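Local atomic coordinates of beta sliding clamp (Caulobacter crescentus, PDB entry 5WCE), a protein that probably forms, as a head-to-tail homodimer, a ring around DNA that tethers DNA polymerases and other proteins to it and so makes replication processive. Residues L56-I61 / I213-R218; P233-F238 / A244-V249; E350-D355 / L361-V366. One frame throughout, in Å; residues are numbered along the deposited sequence. Where two conformers were deposited one is given.

Contact 1: residues L56-I61 / I213-R218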
ATOM      1  N   LEU A  56       1.462   7.067 -26.351  1.00 24.45           N
ATOM      2  CA  LEU A  56       1.780   6.628 -27.723  1.00 26.44           C
ATOM      3  C   LEU A  56       1.144   5.293 -28.125  1.00 26.73           C
ATOM      4  O   LEU A  56       0.789   5.149 -29.296  1.00 27.12           O
ATOM      5  CB  LEU A  56       3.272   6.645 -28.093  1.00 28.30           C
ATOM      6  CG  LEU A  56       4.049   7.973 -27.896  1.00 29.01           C
ATOM      7  CD1 LEU A  56       5.524   7.766 -28.115  1.00 30.53           C
ATOM      8  CD2 LEU A  56       3.485   9.041 -28.812  1.00 30.03           C
ATOM      9  N   ASP A  57       0.986   4.350 -27.212  1.00 26.08           N
ATOM     10  CA  ASP A  57       0.250   3.108 -27.510  1.00 27.23           C
ATOM     11  C   ASP A  57      -1.245   3.304 -27.462  1.00 24.96           C
ATOM     12  O   ASP A  57      -1.997   2.730 -28.267  1.00 24.31           O
ATOM     13  CB  ASP A  57       0.661   1.992 -26.550  1.00 29.27           C
ATOM     14  CG  ASP A  57       2.108   1.570 -26.755  1.00 31.98           C
ATOM     15  OD1 ASP A  57       2.584   1.492 -27.914  1.00 34.53           O
ATOM     16  OD2 ASP A  57       2.791   1.358 -25.755  1.00 33.61           O
ATOM     17  N   MET A  58      -1.695   4.126 -26.522  1.00 23.50           N
ATOM     18  CA  MET A  58      -3.093   4.396 -26.350  1.00 22.57           C
ATOM     19  C   MET A  58      -3.356   5.853 -25.990  1.00 22.94           C
ATOM     20  O   MET A  58      -2.434   6.565 -25.525  1.00 21.90           O
ATOM     21  CB  MET A  58      -3.674   3.502 -25.301  1.00 23.55           C
ATOM     22  CG  MET A  58      -3.297   3.885 -23.869  1.00 24.43           C
ATOM     23  SD  MET A  58      -3.640   2.595 -22.644  1.00 27.10           S
ATOM     24  CE  MET A  58      -2.201   1.641 -23.092  1.00 26.29           C
ATOM     25  N   GLU A  59      -4.591   6.257 -26.265  1.00 21.73           N
ATOM     26  CA  GLU A  59      -5.029   7.632 -26.031  1.00 22.11           C
ATOM     27  C   GLU A  59      -6.321   7.576 -25.267  1.00 20.88           C
ATOM     28  O   GLU A  59      -7.247   6.839 -25.672  1.00 21.13           O
ATOM     29  CB  GLU A  59      -5.263   8.353 -27.355  1.00 22.84           C
ATOM     30  CG  GLU A  59      -5.794   9.785 -27.224  1.00 23.77           C
ATOM     31  CD  GLU A  59      -6.306  10.289 -28.552  1.00 24.52           C
ATOM     32  OE1 GLU A  59      -5.600  11.075 -29.147  1.00 24.63           O
ATOM     33  OE2 GLU A  59      -7.357   9.791 -29.010  1.00 25.19           O
ATOM     34  N   ILE A  60      -6.433   8.360 -24.208  1.00 19.09           N
ATOM     35  CA  ILE A  60      -7.712   8.522 -23.541  1.00 18.86           C
ATOM     36  C   ILE A  60      -8.182   9.935 -23.823  1.00 19.09           C
ATOM     37  O   ILE A  60      -7.360  10.880 -23.695  1.00 18.07           O
ATOM     38  CB  ILE A  60      -7.631   8.317 -22.019  1.00 19.42           C
ATOM     39  CG1 ILE A  60      -6.969   6.972 -21.653  1.00 20.67           C
ATOM     40  CG2 ILE A  60      -9.003   8.395 -21.427  1.00 20.00           C
ATOM     41  CD1 ILE A  60      -6.827   6.694 -20.148  1.00 20.13           C
ATOM     42  N   ILE A  61      -9.456  10.064 -24.183  1.00 19.34           N
ATOM     43  CA  ILE A  61     -10.102  11.384 -24.404  0.60 20.75           C
ATOM     44  C   ILE A  61     -11.302  11.478 -23.481  1.00 20.83           C
ATOM     45  O   ILE A  61     -11.925  10.437 -23.115  1.00 21.43           O
ATOM     46  CB  ILE A  61     -10.494  11.609 -25.890  0.60 21.95           C
ATOM     47  CG1 ILE A  61      -9.261  11.468 -26.809  0.60 22.58           C
ATOM     48  CG2 ILE A  61     -11.074  13.001 -26.151  0.60 22.74           C
ATOM     49  CD1 ILE A  61      -9.515  11.783 -28.274  0.60 23.78           C
ATOM     50  N   ILE A 213      -6.079  -2.940 -21.548  1.00 20.15           N
ATOM     51  CA  ILE A 213      -7.109  -3.670 -20.785  1.00 20.10           C
ATOM     52  C   ILE A 213      -7.281  -3.040 -19.400  1.00 19.94           C
ATOM     53  O   ILE A 213      -8.392  -2.851 -18.963  1.00 20.87           O
ATOM     54  CB  ILE A 213      -6.773  -5.180 -20.723  1.00 20.05           C
ATOM     55  CG1 ILE A 213      -6.962  -5.801 -22.104  1.00 20.54           C
ATOM     56  CG2 ILE A 213      -7.572  -5.884 -19.623  1.00 19.82           C
ATOM     57  CD1 ILE A 213      -8.382  -5.769 -22.640  1.00 21.12           C
ATOM     58  N   ALA A 214      -6.186  -2.696 -18.747  1.00 20.74           N
ATOM     59  CA  ALA A 214      -6.225  -2.169 -17.408  1.00 21.69           C
ATOM     60  C   ALA A 214      -6.956  -0.824 -17.393  1.00 22.18           C
ATOM     61  O   ALA A 214      -7.850  -0.599 -16.575  1.00 22.18           O
ATOM     62  CB  ALA A 214      -4.828  -2.026 -16.846  1.00 22.05           C
ATOM     63  N   GLU A 215      -6.607   0.035 -18.350  1.00 24.82           N
ATOM     64  CA  GLU A 215      -7.190   1.356 -18.437  1.00 25.34           C
ATOM     65  C   GLU A 215      -8.639   1.270 -18.865  1.00 23.55           C
ATOM     66  O   GLU A 215      -9.484   1.978 -18.301  1.00 22.41           O
ATOM     67  CB  GLU A 215      -6.365   2.257 -19.374  1.00 28.64           C
ATOM     68  CG  GLU A 215      -4.975   2.575 -18.834  1.00 33.09           C
ATOM     69  CD  GLU A 215      -5.052   3.215 -17.460  1.00 38.41           C
ATOM     70  OE1 GLU A 215      -5.809   4.178 -17.367  1.00 40.10           O
ATOM     71  OE2 GLU A 215      -4.443   2.703 -16.479  1.00 45.00           O
ATOM     72  N   ALA A 216      -8.956   0.398 -19.838  1.00 22.03           N
ATOM     73  CA  ALA A 216     -10.363   0.158 -20.188  1.00 21.78           C
ATOM     74  C   ALA A 216     -11.208  -0.345 -19.023  1.00 21.92           C
ATOM     75  O   ALA A 216     -12.350   0.107 -18.803  1.00 20.98           O
ATOM     76  CB  ALA A 216     -10.499  -0.811 -21.404  1.00 21.95           C
ATOM     77  N   ARG A 217     -10.642  -1.283 -18.274  1.00 22.13           N
ATOM     78  CA  ARG A 217     -11.333  -1.849 -17.143  1.00 22.54           C
ATOM     79  C   ARG A 217     -11.594  -0.765 -16.079  1.00 23.51           C
ATOM     80  O   ARG A 217     -12.669  -0.738 -15.502  1.00 24.79           O
ATOM     81  CB  ARG A 217     -10.484  -3.003 -16.548  1.00 22.41           C
ATOM     82  CG  ARG A 217     -11.105  -3.676 -15.311  1.00 22.53           C
ATOM     83  CD  ARG A 217     -12.479  -4.258 -15.601  1.00 22.98           C
ATOM     84  NE  ARG A 217     -13.015  -4.808 -14.380  1.00 24.19           N
ATOM     85  CZ  ARG A 217     -13.718  -4.152 -13.465  1.00 25.81           C
ATOM     86  NH1 ARG A 217     -13.981  -2.872 -13.616  1.00 27.81           N
ATOM     87  NH2 ARG A 217     -14.182  -4.792 -12.387  1.00 26.05           N
ATOM     88  N   ARG A 218     -10.630   0.122 -15.851  1.00 24.79           N
ATOM     89  CA  ARG A 218     -10.826   1.271 -14.924  1.00 27.25           C
ATOM     90  C   ARG A 218     -11.993   2.163 -15.351  1.00 27.04           C
ATOM     91  O   ARG A 218     -12.898   2.448 -14.585  1.00 25.35           O
ATOM     92  CB  ARG A 218      -9.517   2.065 -14.816  1.00 29.95           C
ATOM     93  CG  ARG A 218      -9.500   3.057 -13.678  1.00 34.03           C
ATOM     94  CD  ARG A 218      -8.290   4.001 -13.662  1.00 37.49           C
ATOM     95  NE  ARG A 218      -7.031   3.343 -14.031  1.00 43.72           N
ATOM     96  CZ  ARG A 218      -6.225   2.607 -13.240  1.00 47.06           C
ATOM     97  NH1 ARG A 218      -6.477   2.382 -11.938  1.00 50.53           N
ATOM     98  NH2 ARG A 218      -5.126   2.092 -13.772  1.00 46.78           N
TER
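Glu215 of helix 210-220 meets Met58 and Ile60 of strand 58-65, and these three buried residues make up nearly all of this small contact. Met58 and Ile60 are alternate residues on the strand and so share the face turned to the helix. The sulfur of Met58 comes up to the gamma-methylene of the glutamate, Met58 SD lying 4.0 Å from Glu215 CG, while the far end of Ile60 reaches the carboxylate, Ile60 CD1 standing 3.9 Å from Glu215 OE1. Both side chains cross that of Glu215 at about a right angle. The methionine CG sits between its backbone N and carbonyl carbon (chi1 75°), and a bend at chi3 folds the methyl end round; the unbranched, flexible thioether can adapt its end to the helix surface. Glu215 is bent at chi2 (-56°), and its OE2 takes a nearly straight salt-bridge bond from Arg218 NH2 at 2.9 Å, one turn on along the helix. The strand belongs to the N-terminal domain and the helix to the central domain, which the contact joins. Arg218 would probably offset the glutamate's charge beside these apolar groups, so what the segments share is van der Waals packing, without a hydrogen bond.

Contact 2: residues P233-F238 / A244-V249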
ATOM      1  N   PRO A 233      -7.734  -4.545 -37.581  1.00 33.85           N
ATOM      2  CA  PRO A 233      -6.500  -5.322 -37.258  1.00 33.87           C
ATOM      3  C   PRO A 233      -5.357  -4.460 -36.653  1.00 33.42           C
ATOM      4  O   PRO A 233      -4.419  -5.016 -36.144  1.00 32.88           O
ATOM      5  CB  PRO A 233      -6.084  -5.907 -38.627  1.00 36.10           C
ATOM      6  CG  PRO A 233      -7.315  -5.800 -39.502  1.00 36.71           C
ATOM      7  CD  PRO A 233      -8.025  -4.565 -39.035  1.00 35.93           C
ATOM      8  N   GLN A 234      -5.463  -3.132 -36.703  1.00 33.45           N
ATOM      9  CA  GLN A 234      -4.445  -2.253 -36.147  1.00 34.23           C
ATOM     10  C   GLN A 234      -4.856  -1.524 -34.875  1.00 31.34           C
ATOM     11  O   GLN A 234      -3.997  -1.002 -34.178  1.00 30.20           O
ATOM     12  CB  GLN A 234      -4.026  -1.218 -37.194  1.00 36.71           C
ATOM     13  CG  GLN A 234      -3.427  -1.805 -38.454  1.00 40.99           C
ATOM     14  CD  GLN A 234      -4.456  -2.317 -39.471  1.00 43.96           C
ATOM     15  OE1 GLN A 234      -5.598  -1.841 -39.532  1.00 45.49           O
ATOM     16  NE2 GLN A 234      -4.044  -3.286 -40.283  1.00 47.39           N
ATOM     17  N   LYS A 235      -6.146  -1.458 -34.576  1.00 30.48           N
ATOM     18  CA  LYS A 235      -6.654  -0.592 -33.479  1.00 30.38           C
ATOM     19  C   LYS A 235      -7.868  -1.152 -32.813  1.00 27.70           C
ATOM     20  O   LYS A 235      -8.630  -1.917 -33.407  1.00 27.57           O
ATOM     21  CB  LYS A 235      -7.038   0.805 -33.973  1.00 31.63           C
ATOM     22  CG  LYS A 235      -5.877   1.567 -34.561  1.00 35.31           C
ATOM     23  CD  LYS A 235      -5.900   3.017 -34.255  1.00 38.07           C
ATOM     24  CE  LYS A 235      -4.481   3.565 -34.143  1.00 39.80           C
ATOM     25  NZ  LYS A 235      -4.111   4.113 -35.421  1.00 40.57           N
ATOM     26  N   VAL A 236      -8.052  -0.743 -31.576  1.00 25.68           N
ATOM     27  CA  VAL A 236      -9.251  -1.014 -30.829  1.00 25.74           C
ATOM     28  C   VAL A 236      -9.679   0.303 -30.168  1.00 25.06           C
ATOM     29  O   VAL A 236      -8.829   1.126 -29.802  1.00 23.43           O
ATOM     30  CB  VAL A 236      -9.041  -2.193 -29.851  1.00 25.93           C
ATOM     31  CG1 VAL A 236      -8.017  -1.910 -28.802  1.00 24.94           C
ATOM     32  CG2 VAL A 236     -10.310  -2.539 -29.134  1.00 27.70           C
ATOM     33  N   ARG A 237     -10.982   0.531 -30.093  1.00 25.35           N
ATOM     34  CA  ARG A 237     -11.542   1.720 -29.443  1.00 25.26           C
ATOM     35  C   ARG A 237     -12.708   1.328 -28.546  1.00 25.37           C
ATOM     36  O   ARG A 237     -13.631   0.610 -28.956  1.00 24.80           O
ATOM     37  CB  ARG A 237     -11.961   2.751 -30.464  1.00 26.83           C
ATOM     38  CG  ARG A 237     -12.403   4.106 -29.898  1.00 27.44           C
ATOM     39  CD  ARG A 237     -12.475   5.120 -31.010  1.00 29.90           C
ATOM     40  NE  ARG A 237     -12.850   6.419 -30.506  1.00 31.21           N
ATOM     41  CZ  ARG A 237     -14.079   6.814 -30.216  1.00 34.69           C
ATOM     42  NH1 ARG A 237     -15.128   6.017 -30.453  1.00 37.87           N
ATOM     43  NH2 ARG A 237     -14.271   8.069 -29.780  1.00 35.72           N
ATOM     44  N   PHE A 238     -12.657   1.802 -27.310  1.00 24.55           N
ATOM     45  CA  PHE A 238     -13.720   1.623 -26.347  1.00 25.44           C
ATOM     46  C   PHE A 238     -14.298   3.016 -26.123  1.00 27.57           C
ATOM     47  O   PHE A 238     -13.556   3.952 -25.779  1.00 26.90           O
ATOM     48  CB  PHE A 238     -13.198   1.123 -25.038  1.00 24.46           C
ATOM     49  CG  PHE A 238     -12.468  -0.172 -25.098  1.00 25.11           C
ATOM     50  CD1 PHE A 238     -13.141  -1.366 -24.824  1.00 25.71           C
ATOM     51  CD2 PHE A 238     -11.071  -0.208 -25.289  1.00 24.85           C
ATOM     52  CE1 PHE A 238     -12.472  -2.569 -24.844  1.00 25.69           C
ATOM     53  CE2 PHE A 238     -10.410  -1.419 -25.300  1.00 24.98           C
ATOM     54  CZ  PHE A 238     -11.117  -2.597 -25.070  1.00 25.49           C
ATOM     55  N   ALA A 244     -13.355   8.082 -24.059  1.00 23.09           N
ATOM     56  CA  ALA A 244     -13.025   7.022 -25.079  1.00 22.59           C
ATOM     57  C   ALA A 244     -11.564   6.631 -24.965  1.00 22.46           C
ATOM     58  O   ALA A 244     -10.690   7.456 -24.601  1.00 22.93           O
ATOM     59  CB  ALA A 244     -13.340   7.512 -26.472  1.00 23.05           C
ATOM     60  N   LEU A 245     -11.250   5.375 -25.195  1.00 22.24           N
ATOM     61  CA  LEU A 245      -9.879   4.901 -25.144  1.00 22.14           C
ATOM     62  C   LEU A 245      -9.595   4.268 -26.499  1.00 21.68           C
ATOM     63  O   LEU A 245     -10.302   3.333 -26.897  1.00 21.28           O
ATOM     64  CB  LEU A 245      -9.762   3.897 -24.008  1.00 22.86           C
ATOM     65  CG  LEU A 245      -8.432   3.284 -23.612  1.00 25.84           C
ATOM     66  CD1 LEU A 245      -8.707   2.030 -22.752  1.00 26.99           C
ATOM     67  CD2 LEU A 245      -7.580   2.831 -24.735  1.00 27.93           C
ATOM     68  N   THR A 246      -8.640   4.816 -27.240  1.00 20.97           N
ATOM     69  CA  THR A 246      -8.238   4.255 -28.535  1.00 20.97           C
ATOM     70  C   THR A 246      -6.828   3.702 -28.366  1.00 21.25           C
ATOM     71  O   THR A 246      -5.949   4.388 -27.806  1.00 20.78           O
ATOM     72  CB  THR A 246      -8.275   5.323 -29.638  1.00 21.53           C
ATOM     73  OG1 THR A 246      -9.527   6.015 -29.621  1.00 20.18           O
ATOM     74  CG2 THR A 246      -8.031   4.704 -30.972  1.00 22.10           C
ATOM     75  N   SER A 247      -6.580   2.477 -28.841  1.00 20.63           N
ATOM     76  CA  SER A 247      -5.275   1.820 -28.622  1.00 20.61           C
ATOM     77  C   SER A 247      -4.789   1.070 -29.832  1.00 21.91           C
ATOM     78  O   SER A 247      -5.592   0.439 -30.581  1.00 21.41           O
ATOM     79  CB  SER A 247      -5.361   0.844 -27.415  1.00 20.18           C
ATOM     80  OG  SER A 247      -4.154   0.095 -27.231  1.00 20.44           O
ATOM     81  N   LYS A 248      -3.464   1.085 -30.026  1.00 22.87           N
ATOM     82  CA  LYS A 248      -2.825   0.082 -30.899  1.00 24.45           C
ATOM     83  C   LYS A 248      -3.073  -1.324 -30.327  1.00 23.67           C
ATOM     84  O   LYS A 248      -3.371  -1.490 -29.138  1.00 21.00           O
ATOM     85  CB  LYS A 248      -1.321   0.277 -30.978  1.00 26.06           C
ATOM     86  CG  LYS A 248      -0.902   1.582 -31.644  1.00 27.86           C
ATOM     87  CD  LYS A 248       0.588   1.786 -31.486  1.00 30.10           C
ATOM     88  CE  LYS A 248       0.962   3.144 -32.066  1.00 32.85           C
ATOM     89  NZ  LYS A 248       2.407   3.417 -31.893  1.00 35.01           N
ATOM     90  N   VAL A 249      -2.912  -2.306 -31.209  1.00 24.12           N
ATOM     91  CA  VAL A 249      -3.033  -3.717 -30.832  1.00 25.57           C
ATOM     92  C   VAL A 249      -1.675  -4.347 -31.036  1.00 26.45           C
ATOM     93  O   VAL A 249      -0.846  -3.795 -31.725  1.00 28.38           O
ATOM     94  CB  VAL A 249      -4.141  -4.477 -31.623  1.00 25.82           C
ATOM     95  CG1 VAL A 249      -5.533  -3.888 -31.320  1.00 25.37           C
ATOM     96  CG2 VAL A 249      -3.862  -4.534 -33.062  1.00 27.03           C
TER
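Val236 and Ser247 face each other as an antiparallel hydrogen-bonded pair: Val236 N gives to Ser247 O at 2.9 Å, and Ser247 N gives to Val236 O at 2.8 Å. Two residues along, the exchange repeats, Phe238 N to Leu245 O and Leu245 N to Phe238 O, each 2.8 Å. Beyond the regular ladder, Val249 N reaches Gln234 O only weakly, at 3.4 Å. The segments are arms of the beta hairpin 235-240/243-248 in an eight-stranded antiparallel sheet; outward-facing backbone groups of Arg237 bond to Gln230, those of Ala244 and Thr246 to Ile61 and Glu59 of strand 58-65, and those of Lys248 to Asp57. Apolar Phe238 and Leu245 suit the cover of helix 210-220, and Val236 packs on Val208 and Leu229. On their face Ser247 OG, anti to its N (chi1 175°), gives a 2.6 Å bond to Lys248 O, on a lone pair; Thr212 OG1 is also hydrogen-bonded to Ser247 OG. The other face carries Arg237, whose extended chain brings CD within 3.4 Å of Thr246 OG1 and lays one guanidinium face over the methyl of Ala244. Its NH1 is engaged by Glu239 (salt bridge) and Gln230, and Lys235 NZ gives to Ser128 O.

Contact 3: residues E350-D355 / L361-V366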
ATOM      1  N   GLU A 350     -13.970 -28.306 -10.649  1.00 19.19           N
ATOM      2  CA  GLU A 350     -13.725 -29.570 -11.342  1.00 19.77           C
ATOM      3  C   GLU A 350     -12.417 -29.492 -12.075  1.00 19.41           C
ATOM      4  O   GLU A 350     -12.193 -28.572 -12.926  1.00 20.47           O
ATOM      5  CB  GLU A 350     -14.859 -29.909 -12.324  1.00 20.91           C
ATOM      6  CG  GLU A 350     -14.664 -31.185 -13.118  1.00 21.93           C
ATOM      7  CD  GLU A 350     -15.813 -31.449 -14.098  1.00 23.20           C
ATOM      8  OE1 GLU A 350     -16.946 -31.196 -13.747  1.00 25.50           O
ATOM      9  OE2 GLU A 350     -15.579 -31.854 -15.260  1.00 24.48           O
ATOM     10  N   PHE A 351     -11.571 -30.493 -11.818  1.00 18.77           N
ATOM     11  CA  PHE A 351     -10.279 -30.622 -12.465  1.00 18.25           C
ATOM     12  C   PHE A 351     -10.300 -31.841 -13.372  1.00 19.38           C
ATOM     13  O   PHE A 351     -10.821 -32.922 -12.977  1.00 19.16           O
ATOM     14  CB  PHE A 351      -9.175 -30.845 -11.428  1.00 17.71           C
ATOM     15  CG  PHE A 351      -8.842 -29.646 -10.629  1.00 17.53           C
ATOM     16  CD1 PHE A 351      -9.759 -29.151  -9.656  1.00 18.73           C
ATOM     17  CD2 PHE A 351      -7.622 -29.017 -10.773  1.00 17.05           C
ATOM     18  CE1 PHE A 351      -9.417 -28.052  -8.877  1.00 18.61           C
ATOM     19  CE2 PHE A 351      -7.308 -27.916 -10.001  1.00 17.62           C
ATOM     20  CZ  PHE A 351      -8.227 -27.415  -9.095  1.00 17.37           C
ATOM     21  N   ARG A 352      -9.732 -31.686 -14.558  1.00 17.99           N
ATOM     22  CA  ARG A 352      -9.562 -32.797 -15.514  1.00 19.64           C
ATOM     23  C   ARG A 352      -8.092 -33.000 -15.855  1.00 19.15           C
ATOM     24  O   ARG A 352      -7.451 -32.137 -16.467  1.00 17.33           O
ATOM     25  CB  ARG A 352     -10.386 -32.582 -16.774  1.00 21.14           C
ATOM     26  CG  ARG A 352     -11.831 -32.256 -16.438  1.00 22.42           C
ATOM     27  CD  ARG A 352     -12.717 -32.308 -17.678  1.00 25.25           C
ATOM     28  NE  ARG A 352     -14.064 -31.880 -17.331  1.00 26.00           N
ATOM     29  CZ  ARG A 352     -14.994 -31.516 -18.211  1.00 32.19           C
ATOM     30  NH1 ARG A 352     -14.750 -31.528 -19.520  1.00 33.96           N
ATOM     31  NH2 ARG A 352     -16.202 -31.144 -17.797  1.00 33.42           N
ATOM     32  N   PHE A 353      -7.566 -34.158 -15.483  1.00 19.68           N
ATOM     33  CA  PHE A 353      -6.165 -34.484 -15.657  1.00 20.18           C
ATOM     34  C   PHE A 353      -5.994 -35.578 -16.704  1.00 22.46           C
ATOM     35  O   PHE A 353      -6.917 -36.374 -16.945  1.00 23.60           O
ATOM     36  CB  PHE A 353      -5.577 -35.052 -14.342  1.00 19.55           C
ATOM     37  CG  PHE A 353      -5.699 -34.172 -13.129  1.00 18.36           C
ATOM     38  CD1 PHE A 353      -6.801 -34.232 -12.304  1.00 17.15           C
ATOM     39  CD2 PHE A 353      -4.663 -33.310 -12.778  1.00 18.54           C
ATOM     40  CE1 PHE A 353      -6.892 -33.442 -11.160  1.00 17.16           C
ATOM     41  CE2 PHE A 353      -4.768 -32.522 -11.614  1.00 17.48           C
ATOM     42  CZ  PHE A 353      -5.864 -32.589 -10.813  1.00 16.60           C
ATOM     43  N   ALA A 354      -4.843 -35.584 -17.355  1.00 24.10           N
ATOM     44  CA  ALA A 354      -4.440 -36.706 -18.230  1.00 26.16           C
ATOM     45  C   ALA A 354      -3.256 -37.374 -17.523  1.00 29.17           C
ATOM     46  O   ALA A 354      -3.483 -38.113 -16.590  1.00 30.60           O
ATOM     47  CB  ALA A 354      -4.132 -36.254 -19.630  1.00 26.52           C
ATOM     48  N   ASP A 355      -2.017 -37.137 -17.930  1.00 31.74           N
ATOM     49  CA  ASP A 355      -0.844 -37.675 -17.221  1.00 31.12           C
ATOM     50  C   ASP A 355      -0.180 -36.515 -16.485  1.00 29.11           C
ATOM     51  O   ASP A 355      -0.587 -35.341 -16.683  1.00 26.07           O
ATOM     52  CB  ASP A 355       0.101 -38.398 -18.184  1.00 34.52           C
ATOM     53  CG  ASP A 355       0.572 -37.541 -19.286  1.00 36.76           C
ATOM     54  OD1 ASP A 355       1.468 -36.720 -19.061  1.00 37.03           O
ATOM     55  OD2 ASP A 355       0.028 -37.676 -20.403  1.00 42.40           O
ATOM     56  N   LEU A 361      -7.038 -29.156 -17.127  1.00 16.87           N
ATOM     57  CA  LEU A 361      -8.193 -28.271 -17.348  1.00 17.47           C
ATOM     58  C   LEU A 361      -8.885 -28.096 -16.020  1.00 17.51           C
ATOM     59  O   LEU A 361      -9.056 -29.069 -15.254  1.00 17.36           O
ATOM     60  CB  LEU A 361      -9.181 -28.918 -18.333  1.00 18.15           C
ATOM     61  CG  LEU A 361     -10.367 -28.107 -18.785  1.00 18.94           C
ATOM     62  CD1 LEU A 361      -9.830 -26.956 -19.600  1.00 19.24           C
ATOM     63  CD2 LEU A 361     -11.334 -28.895 -19.666  1.00 20.35           C
ATOM     64  N   VAL A 362      -9.282 -26.868 -15.720  1.00 17.38           N
ATOM     65  CA  VAL A 362     -10.141 -26.601 -14.576  1.00 17.85           C
ATOM     66  C   VAL A 362     -11.399 -25.938 -15.105  1.00 18.53           C
ATOM     67  O   VAL A 362     -11.317 -24.944 -15.892  1.00 18.22           O
ATOM     68  CB  VAL A 362      -9.460 -25.684 -13.555  1.00 17.53           C
ATOM     69  CG1 VAL A 362     -10.302 -25.578 -12.296  1.00 18.64           C
ATOM     70  CG2 VAL A 362      -8.063 -26.213 -13.229  1.00 18.23           C
ATOM     71  N   VAL A 363     -12.539 -26.488 -14.737  1.00 19.02           N
ATOM     72  CA  VAL A 363     -13.820 -25.947 -15.162  1.00 20.81           C
ATOM     73  C   VAL A 363     -14.645 -25.559 -13.948  1.00 20.57           C
ATOM     74  O   VAL A 363     -14.453 -26.082 -12.849  1.00 21.12           O
ATOM     75  CB  VAL A 363     -14.615 -26.841 -16.119  1.00 23.52           C
ATOM     76  CG1 VAL A 363     -13.881 -27.067 -17.456  1.00 25.93           C
ATOM     77  CG2 VAL A 363     -14.992 -28.123 -15.524  1.00 23.65           C
ATOM     78  N   ASP A 364     -15.550 -24.614 -14.167  1.00 20.73           N
ATOM     79  CA  ASP A 364     -16.361 -24.036 -13.124  1.00 21.08           C
ATOM     80  C   ASP A 364     -17.788 -24.542 -13.349  1.00 21.86           C
ATOM     81  O   ASP A 364     -18.452 -24.118 -14.321  1.00 21.86           O
ATOM     82  CB  ASP A 364     -16.364 -22.513 -13.195  1.00 21.24           C
ATOM     83  CG  ASP A 364     -17.121 -21.889 -12.052  1.00 22.47           C
ATOM     84  OD1 ASP A 364     -18.002 -22.584 -11.446  1.00 22.40           O
ATOM     85  OD2 ASP A 364     -16.879 -20.691 -11.758  1.00 21.62           O
ATOM     86  N   PRO A 365     -18.298 -25.410 -12.446  1.00 21.86           N
ATOM     87  CA  PRO A 365     -19.666 -25.942 -12.672  1.00 23.01           C
ATOM     88  C   PRO A 365     -20.801 -24.898 -12.723  1.00 23.77           C
ATOM     89  O   PRO A 365     -21.867 -25.223 -13.251  1.00 26.67           O
ATOM     90  CB  PRO A 365     -19.873 -26.931 -11.504  1.00 23.23           C
ATOM     91  CG  PRO A 365     -18.476 -27.301 -11.064  1.00 22.20           C
ATOM     92  CD  PRO A 365     -17.653 -26.054 -11.284  1.00 22.04           C
ATOM     93  N   VAL A 366     -20.610 -23.704 -12.206  1.00 23.08           N
ATOM     94  CA  VAL A 366     -21.645 -22.696 -12.291  1.00 25.86           C
ATOM     95  C   VAL A 366     -21.388 -21.654 -13.388  1.00 24.98           C
ATOM     96  O   VAL A 366     -22.154 -20.726 -13.501  1.00 25.18           O
ATOM     97  CB  VAL A 366     -21.898 -21.984 -10.940  1.00 27.26           C
ATOM     98  CG1 VAL A 366     -22.217 -23.007  -9.848  1.00 29.59           C
ATOM     99  CG2 VAL A 366     -20.772 -21.081 -10.533  1.00 26.81           C
TER
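Phe351 and Val362, a non-hydrogen-bonded pair of antiparallel strands, lie side by side and point the same way. The valine closes over the ring with both branches: Val362 CG1 stands above the centre of one face, 4.2 Å from the Phe351 ring centroid and 9° off the normal, a CH-pi contact, while Val362 CG2 lies 3.7 Å from Phe351 CE2. Val362 has CG1 anti to its backbone N (chi1 -172°), which sets both methyls over the same face, CG1 at its centre and CG2 toward the CD2-CE2 rim. A flat ring and a branched aliphatic suit this buried side, where helix 334-343 covers both through Leu337 and Val340. The strands form the beta hairpin 348-353/360-364 of the C-terminal domain, tied by two reciprocal pairs of backbone bonds, Glu350 with Val363 and Arg352 with Leu361; Val363 N to Glu350 O measures 2.8 Å. Strands 267-272 and 370-374 continue the sheet on its two sides. The other face holds Glu350, Arg352 and Val363, partly exposed, and buried Leu361; here long amphipathic chains can rest their carbons on aliphatic neighbours and keep their charges together. Glu350 runs extended beside Val363, and Val363 CG2 lies 3.7 Å from Glu350 CB and also touches the carboxylate carbon. Arg352, extended from CG to NE, grips Glu350 side-on: Arg352 NE and NH2 both close on Glu350 OE2, at 2.6 and 2.7 Å, NE on its anti side and NH2 on its syn side. This holds the guanidinium edge to one carboxylate oxygen and limits its turning. Lower down, Arg352 and Leu361 run alongside each other, Arg352 CD 4.2 Å from Leu361 CD2. Farther along, Asp364 OD1 accepts from Val366 N, an Asx turn, as Asp364 OD2 takes the backbone N of Ala345.

Contacts 1 and 2 meet in one eight-stranded sheet: strands 58-65 and 243-248 are neighbours there, joined by Glu59 N to Thr246 O at 2.8 Å, and helix 210-220 packs against both. Contact 3 belongs to the sheet that contains strands 348-353 and 360-364, its centre about 34 Å from each of the other two centres. Contact 1 is small and wholly buried, strand side chains against a helix, with no bond across it. Contacts 2 and 3 are partly buried hairpins carried by backbone ladders, each with a largely apolar face under a helix and a more polar face. On the latter, contact 3 pairs Glu350 and Arg352 within one segment, whereas in contact 2 Arg237 and Lys235 turn to residues outside the segments.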